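Local atomic coordinates of TRAP solute Binding Protein (Uncultured marine bacterium, PDB entry 5I7I), a protein that binds aromatic acids such as 3-hydroxybenzoate as the extracellular solute receptor of a TRAP transporter, presumably handing them on for uptake. Residues Q122-D126 with T127-S131. Residues are numbered along the deposited sequence; the frame is centred on the assembly and turned at random.
Sequences QEYVD and TVAAS
Y124 and T127 close the C-terminal end of helix 114-126, where the chain leaves helical geometry at T127 and folds into a type I beta turn, T127 to A130, on its way to strand 136-143 of this TRAP solute-binding protein. The carbonyl O of Y124 takes two amides from opposite faces of its plane: A129 N at 2.9 Å, nearly straight at 163°, and T127 N at 3.2 Å, more bent. The Y124 ring comes alongside A129 and V128 because a chi1 of -176° sets CG opposite the backbone N. A129 CB sits over one ring face, 3.9 Å from the centroid in a CH-pi contact. V128 CG1 comes in obliquely, 3.7 Å from Y124 CD1. Elsewhere, F105 meets the ring edge-to-face, L328 of helix 325-339 touches the Y124 side chain, and Y124 OH hydrogen-bonds to the backbone O of H101. Replacing Y124 with an alanine would probably open a gap beside A129 and V128 and leave the H101 carbonyl without its hydroxyl partner. T127 puts its hydroxyl between its own N and carbonyl carbon (chi1 60°), turned back to the last helical turn, where OG1 donates to E123 O at 2.7 Å.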
loop_
_atom_site.group_PDB
_atom_site.type_symbol
_atom_site.label_atom_id
_atom_site.label_comp_id
_atom_site.label_asym_id
_atom_site.label_seq_id
_atom_site.Cartn_x
_atom_site.Cartn_y
_atom_site.Cartn_z
ATOM N N GLN A 122 9.528 -5.117 5.532
ATOM C CA GLN A 122 10.364 -6.169 4.962
ATOM C C GLN A 122 11.024 -7.018 6.051
ATOM O O GLN A 122 11.050 -8.251 5.960
ATOM C CB GLN A 122 11.400 -5.561 4.026
ATOM C CG GLN A 122 12.279 -6.618 3.364
ATOM C CD GLN A 122 11.505 -7.486 2.407
ATOM O OE1 GLN A 122 10.710 -6.982 1.616
ATOM N NE2 GLN A 122 11.737 -8.798 2.453
ATOM N N GLU A 123 11.581 -6.385 7.084
ATOM C CA GLU A 123 12.198 -7.178 8.146
ATOM C C GLU A 123 11.158 -8.032 8.855
ATOM O O GLU A 123 11.424 -9.177 9.244
ATOM C CB GLU A 123 12.942 -6.284 9.148
ATOM C CG GLU A 123 13.526 -7.104 10.305
ATOM C CD GLU A 123 14.455 -6.360 11.227
ATOM O OE1 GLU A 123 14.851 -5.230 10.922
ATOM O OE2 GLU A 123 14.818 -6.943 12.275
ATOM N N TYR A 124 9.964 -7.484 9.031
ATOM C CA TYR A 124 8.856 -8.223 9.631
ATOM C C TYR A 124 8.548 -9.486 8.836
ATOM O O TYR A 124 8.458 -10.582 9.399
ATOM C CB TYR A 124 7.670 -7.272 9.642
ATOM C CG TYR A 124 6.364 -7.672 10.288
ATOM C CD1 TYR A 124 6.221 -7.691 11.660
ATOM C CD2 TYR A 124 5.225 -7.866 9.513
ATOM C CE1 TYR A 124 4.987 -7.960 12.254
ATOM C CE2 TYR A 124 3.996 -8.146 10.089
ATOM C CZ TYR A 124 3.885 -8.177 11.460
ATOM O OH TYR A 124 2.657 -8.423 12.040
ATOM N N VAL A 125 8.409 -9.341 7.520
ATOM C CA VAL A 125 8.174 -10.474 6.621
ATOM C C VAL A 125 9.358 -11.435 6.592
ATOM O O VAL A 125 9.170 -12.656 6.451
ATOM C CB VAL A 125 7.835 -9.933 5.214
ATOM C CG1 VAL A 125 7.956 -11.028 4.138
ATOM C CG2 VAL A 125 6.446 -9.297 5.222
ATOM N N ASP A 126 10.589 -10.926 6.714
ATOM C CA ASP A 126 11.757 -11.794 6.711
ATOM C C ASP A 126 11.809 -12.663 7.960
ATOM O O ASP A 126 12.499 -13.696 7.963
ATOM C CB ASP A 126 13.037 -10.957 6.679
ATOM C CG ASP A 126 13.332 -10.331 5.324
ATOM O OD1 ASP A 126 12.804 -10.744 4.274
ATOM O OD2 ASP A 126 14.157 -9.398 5.314
ATOM N N THR A 127 11.111 -12.249 9.019
ATOM C CA THR A 127 11.228 -12.855 10.334
ATOM C C THR A 127 9.846 -13.320 10.789
ATOM O O THR A 127 9.362 -14.353 10.312
ATOM C CB THR A 127 11.884 -11.903 11.346
ATOM O OG1 THR A 127 11.122 -10.681 11.518
ATOM C CG2 THR A 127 13.302 -11.591 10.919
ATOM N N VAL A 128 9.186 -12.595 11.684
ATOM C CA VAL A 128 8.074 -13.167 12.412
ATOM C C VAL A 128 6.874 -13.436 11.516
ATOM O O VAL A 128 6.063 -14.313 11.853
ATOM C CB VAL A 128 7.753 -12.250 13.610
ATOM C CG1 VAL A 128 7.126 -10.951 13.141
ATOM C CG2 VAL A 128 6.877 -12.982 14.652
ATOM N N ALA A 129 6.731 -12.721 10.400
ATOM C CA ALA A 129 5.566 -12.798 9.534
ATOM C C ALA A 129 5.822 -13.611 8.275
ATOM O O ALA A 129 5.008 -13.560 7.344
ATOM C CB ALA A 129 5.097 -11.397 9.141
ATOM N N ALA A 130 6.923 -14.361 8.226
ATOM C CA ALA A 130 7.280 -15.085 7.012
ATOM C C ALA A 130 6.173 -16.011 6.520
ATOM O O ALA A 130 6.055 -16.231 5.316
ATOM C CB ALA A 130 8.566 -15.877 7.232
ATOM N N SER A 131 5.368 -16.581 7.418
ATOM C CA SER A 131 4.392 -17.564 6.973
ATOM C C SER A 131 3.361 -16.976 6.016
ATOM O O SER A 131 2.787 -17.722 5.216
ATOM C CB SER A 131 3.720 -18.222 8.173
ATOM O OG SER A 131 2.948 -17.295 8.922
#